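Local structure of STIL N-terminal domain-containing protein (Trichoplax adhaerens, 5OI9) at residues G34-C47 and K81-D93. The protein is the N-terminal domain of a STIL-family protein, probably acting in centriole assembly through binding to partner proteins. Residues are numbered along the deposited sequence; the frame is centred on the assembly and turned at random. Where two conformers were deposited one is given.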
# COMPACT_ATOMS: atom_id res chain seq x y z
N GLY A 34 -12.42 1.47 -3.93
CA GLY A 34 -12.72 1.56 -5.35
C GLY A 34 -12.71 0.23 -6.08
O GLY A 34 -13.38 0.09 -7.10
N SER A 35 -11.97 -0.75 -5.57
CA SER A 35 -11.86 -2.06 -6.21
C SER A 35 -12.83 -3.08 -5.63
O SER A 35 -12.59 -4.28 -5.75
CB SER A 35 -10.43 -2.58 -6.12
OG SER A 35 -10.15 -3.08 -4.82
N ASP A 36 -13.92 -2.63 -5.00
CA ASP A 36 -14.92 -3.52 -4.42
C ASP A 36 -14.31 -4.48 -3.40
O ASP A 36 -14.73 -5.63 -3.29
CB ASP A 36 -15.66 -4.31 -5.51
CG ASP A 36 -16.00 -3.47 -6.72
OD1 ASP A 36 -16.81 -2.52 -6.59
OD2 ASP A 36 -15.46 -3.75 -7.81
N CYS A 37 -13.32 -4.00 -2.65
CA CYS A 37 -12.56 -4.76 -1.66
C CYS A 37 -11.70 -5.85 -2.29
O CYS A 37 -11.25 -6.78 -1.60
CB CYS A 37 -13.47 -5.39 -0.59
SG CYS A 37 -14.75 -4.28 0.07
N ASN A 38 -11.42 -5.75 -3.59
CA ASN A 38 -10.69 -6.77 -4.34
C ASN A 38 -9.26 -6.31 -4.59
O ASN A 38 -9.04 -5.19 -5.07
CB ASN A 38 -11.41 -7.07 -5.66
CG ASN A 38 -10.74 -8.16 -6.49
OD1 ASN A 38 -9.53 -8.15 -6.71
ND2 ASN A 38 -11.55 -9.10 -6.98
N LEU A 39 -8.30 -7.17 -4.28
CA LEU A 39 -6.89 -6.95 -4.61
C LEU A 39 -6.47 -7.99 -5.64
O LEU A 39 -6.60 -9.19 -5.40
CB LEU A 39 -6.02 -7.04 -3.36
CG LEU A 39 -4.51 -6.85 -3.57
CD1 LEU A 39 -4.21 -5.46 -4.11
CD2 LEU A 39 -3.73 -7.11 -2.29
N THR A 40 -5.97 -7.52 -6.78
CA THR A 40 -5.58 -8.38 -7.89
C THR A 40 -4.06 -8.51 -7.92
O THR A 40 -3.34 -7.51 -7.82
CB THR A 40 -6.09 -7.83 -9.22
OG1 THR A 40 -7.52 -7.92 -9.26
CG2 THR A 40 -5.50 -8.59 -10.40
N ILE A 41 -3.58 -9.75 -8.07
CA ILE A 41 -2.15 -10.04 -8.17
C ILE A 41 -1.91 -10.74 -9.50
O ILE A 41 -2.52 -11.78 -9.78
CB ILE A 41 -1.67 -10.92 -7.00
CG1 ILE A 41 -2.12 -10.35 -5.66
CG2 ILE A 41 -0.15 -11.08 -7.04
CD1 ILE A 41 -1.53 -9.00 -5.32
N ASP A 42 -1.02 -10.18 -10.32
CA ASP A 42 -0.59 -10.81 -11.57
C ASP A 42 0.88 -11.19 -11.44
O ASP A 42 1.72 -10.32 -11.16
CB ASP A 42 -0.80 -9.89 -12.77
CG ASP A 42 -2.27 -9.64 -13.06
OD1 ASP A 42 -3.10 -10.51 -12.74
OD2 ASP A 42 -2.59 -8.57 -13.62
N ILE A 43 1.20 -12.46 -11.65
CA ILE A 43 2.54 -13.00 -11.48
C ILE A 43 2.96 -13.64 -12.80
O ILE A 43 2.29 -14.56 -13.28
CB ILE A 43 2.62 -14.03 -10.34
CG1 ILE A 43 1.96 -13.48 -9.08
CG2 ILE A 43 4.06 -14.42 -10.07
CD1 ILE A 43 1.99 -14.45 -7.92
N THR A 44 4.07 -13.18 -13.37
CA THR A 44 4.51 -13.72 -14.65
C THR A 44 5.13 -15.10 -14.46
O THR A 44 5.75 -15.40 -13.44
CB THR A 44 5.53 -12.80 -15.31
OG1 THR A 44 6.76 -12.81 -14.57
CG2 THR A 44 4.99 -11.37 -15.39
N GLU A 45 4.93 -15.96 -15.47
CA GLU A 45 5.54 -17.28 -15.44
C GLU A 45 7.06 -17.20 -15.43
O GLU A 45 7.72 -18.03 -14.80
CB GLU A 45 5.05 -18.11 -16.64
CG GLU A 45 5.60 -19.53 -16.71
CD GLU A 45 6.93 -19.60 -17.43
OE1 GLU A 45 7.29 -18.63 -18.12
OE2 GLU A 45 7.62 -20.63 -17.29
N LYS A 46 7.62 -16.19 -16.10
CA LYS A 46 9.07 -16.09 -16.22
C LYS A 46 9.73 -15.88 -14.86
O LYS A 46 10.77 -16.49 -14.57
CB LYS A 46 9.44 -14.95 -17.16
CG LYS A 46 10.90 -14.93 -17.58
CD LYS A 46 11.30 -13.56 -18.09
CE LYS A 46 10.30 -13.04 -19.11
NZ LYS A 46 10.48 -11.59 -19.38
N CYS A 47 9.17 -15.02 -14.01
CA CYS A 47 9.81 -14.79 -12.72
C CYS A 47 9.61 -15.98 -11.79
O CYS A 47 10.50 -16.29 -10.99
CB CYS A 47 9.33 -13.47 -12.09
SG CYS A 47 7.68 -13.44 -11.34
N LYS A 81 -8.79 1.10 -12.97
CA LYS A 81 -10.20 1.32 -13.29
C LYS A 81 -11.02 1.50 -12.02
O LYS A 81 -11.17 0.56 -11.23
CB LYS A 81 -10.78 0.20 -14.18
CG LYS A 81 -10.90 -1.21 -13.61
CD LYS A 81 -11.75 -2.04 -14.58
CE LYS A 81 -11.84 -3.52 -14.23
NZ LYS A 81 -12.55 -4.28 -15.31
N ASP A 82 -11.54 2.72 -11.83
CA ASP A 82 -12.27 3.12 -10.63
C ASP A 82 -11.48 2.77 -9.37
O ASP A 82 -11.98 2.12 -8.45
CB ASP A 82 -13.68 2.52 -10.59
CG ASP A 82 -14.53 3.10 -9.47
OD1 ASP A 82 -14.85 4.31 -9.52
OD2 ASP A 82 -14.88 2.35 -8.53
N ASP A 83 -10.22 3.19 -9.36
CA ASP A 83 -9.34 3.02 -8.21
C ASP A 83 -9.17 1.54 -7.84
O ASP A 83 -9.17 1.17 -6.66
CB ASP A 83 -9.83 3.84 -7.01
CG ASP A 83 -9.90 5.33 -7.31
OD1 ASP A 83 -8.98 5.86 -7.97
OD2 ASP A 83 -10.89 5.98 -6.90
N ARG A 84 -9.03 0.69 -8.86
CA ARG A 84 -8.83 -0.74 -8.66
C ARG A 84 -7.34 -1.05 -8.61
O ARG A 84 -6.60 -0.78 -9.56
CB ARG A 84 -9.50 -1.54 -9.78
CG ARG A 84 -9.04 -2.98 -9.88
CD ARG A 84 -10.04 -3.84 -10.64
NE ARG A 84 -11.32 -3.93 -9.94
CZ ARG A 84 -12.22 -4.89 -10.14
NH1 ARG A 84 -11.97 -5.85 -11.02
NH2 ARG A 84 -13.36 -4.89 -9.45
N VAL A 85 -6.89 -1.61 -7.49
CA VAL A 85 -5.48 -1.80 -7.21
C VAL A 85 -5.04 -3.16 -7.74
O VAL A 85 -5.67 -4.19 -7.46
CB VAL A 85 -5.19 -1.68 -5.71
CG1 VAL A 85 -3.70 -1.83 -5.45
CG2 VAL A 85 -5.70 -0.35 -5.18
N ILE A 86 -3.95 -3.17 -8.51
CA ILE A 86 -3.35 -4.38 -9.06
C ILE A 86 -1.86 -4.35 -8.78
O ILE A 86 -1.20 -3.33 -9.00
CB ILE A 86 -3.61 -4.51 -10.57
CG1 ILE A 86 -5.11 -4.60 -10.86
CG2 ILE A 86 -2.87 -5.71 -11.14
CD1 ILE A 86 -5.44 -4.77 -12.32
N ILE A 87 -1.33 -5.47 -8.29
CA ILE A 87 0.11 -5.64 -8.09
C ILE A 87 0.64 -6.49 -9.24
O ILE A 87 0.19 -7.63 -9.43
CB ILE A 87 0.43 -6.29 -6.73
CG1 ILE A 87 -0.25 -5.52 -5.60
CG2 ILE A 87 1.93 -6.36 -6.51
CD1 ILE A 87 0.14 -4.06 -5.53
N ASN A 88 1.58 -5.95 -10.01
CA ASN A 88 2.16 -6.64 -11.16
C ASN A 88 3.53 -7.16 -10.75
O ASN A 88 4.50 -6.39 -10.67
CB ASN A 88 2.25 -5.70 -12.36
CG ASN A 88 2.64 -6.43 -13.64
OD1 ASN A 88 2.28 -7.58 -13.84
ND2 ASN A 88 3.38 -5.74 -14.50
N ILE A 89 3.63 -8.46 -10.51
CA ILE A 89 4.86 -9.10 -10.05
C ILE A 89 5.55 -9.73 -11.26
O ILE A 89 4.99 -10.63 -11.90
CB ILE A 89 4.57 -10.16 -8.97
CG1 ILE A 89 3.81 -9.53 -7.80
CG2 ILE A 89 5.86 -10.81 -8.50
CD1 ILE A 89 3.50 -10.51 -6.68
N ASP A 90 6.77 -9.26 -11.56
CA ASP A 90 7.46 -9.73 -12.75
C ASP A 90 8.97 -9.86 -12.58
O ASP A 90 9.68 -10.03 -13.58
CB ASP A 90 7.17 -8.80 -13.94
CG ASP A 90 7.73 -7.41 -13.74
OD1 ASP A 90 7.91 -7.00 -12.57
OD2 ASP A 90 8.00 -6.72 -14.74
N ARG A 91 9.49 -9.80 -11.35
CA ARG A 91 10.93 -9.86 -11.13
C ARG A 91 11.25 -10.76 -9.95
O ARG A 91 10.63 -10.63 -8.89
CB ARG A 91 11.51 -8.46 -10.90
CG ARG A 91 11.69 -7.64 -12.16
CD ARG A 91 11.97 -6.19 -11.80
NE ARG A 91 10.80 -5.57 -11.20
CZ ARG A 91 10.85 -4.60 -10.29
NH1 ARG A 91 12.03 -4.16 -9.86
NH2 ARG A 91 9.73 -4.09 -9.79
N PHE A 92 12.20 -11.66 -10.14
CA PHE A 92 12.73 -12.49 -9.08
C PHE A 92 14.05 -11.91 -8.59
O PHE A 92 14.86 -11.42 -9.38
CB PHE A 92 12.93 -13.93 -9.55
CG PHE A 92 13.79 -14.75 -8.63
CD1 PHE A 92 13.30 -15.21 -7.42
CD2 PHE A 92 15.09 -15.07 -8.98
CE1 PHE A 92 14.09 -15.96 -6.57
CE2 PHE A 92 15.89 -15.83 -8.14
CZ PHE A 92 15.38 -16.27 -6.93
N ASP A 93 14.27 -11.97 -7.28
CA ASP A 93 15.47 -11.42 -6.67
C ASP A 93 15.91 -12.31 -5.52
O ASP A 93 15.20 -12.41 -4.51
CB ASP A 93 15.22 -9.99 -6.20
CG ASP A 93 16.46 -9.32 -5.64
OD1 ASP A 93 17.57 -9.87 -5.82
OD2 ASP A 93 16.32 -8.25 -5.01
O HOH W 1 -9.44 1.31 -3.99
O HOH W 2 -8.34 -5.82 -7.91
O HOH W 3 8.59 -11.51 -15.93
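Ile87 N donates to Thr40 O at 2.9 Å, the first firm rung between strands 39-44 and 85-93, which run parallel; before it, Thr40 N makes only a long, weak bond to Val85 O (3.4 Å). Ile87 O accepts from Asp42 N; Ile89 N to Asp42 O is the shortest rung, at 2.7 Å, and Thr44 N to Ile89 O closes the ladder.

Apolar packing lies on the face bearing Ile41, Ile43, Ile87 and Ile89. Ile41 and Ile87 run alongside each other; with chi2 at -65°, Ile41 brings its CD1 against Ile87 CB, 3.6 Å away, while its CG2 branch meets Ile89 CD1 at 3.7 Å.

One salt bridge joins the loops before the strands: Arg84 NH2 to Asp36 OD2 (2.9 Å), weak as a hydrogen bond because its N-H...O angle is 126°. OD2 sits at the guanidinium edge although the carboxylate plane is turned 82° from it. A leucine in place of Arg84 would probably leave the Asp36 carboxylate without its cationic mate.

Beyond the ladder, Thr44 OG1 caps Cys47 N through a weak 3.3 Å bond. Helix 45-61 packs on the isoleucine-bearing face, Ile43 against Leu48. Strand 85-97 lies between parallel 39-44 and antiparallel 69-79, and 39-44 pairs antiparallel with 343-348: a parallel pair inside a mixed sheet of the STIL N-terminal domain.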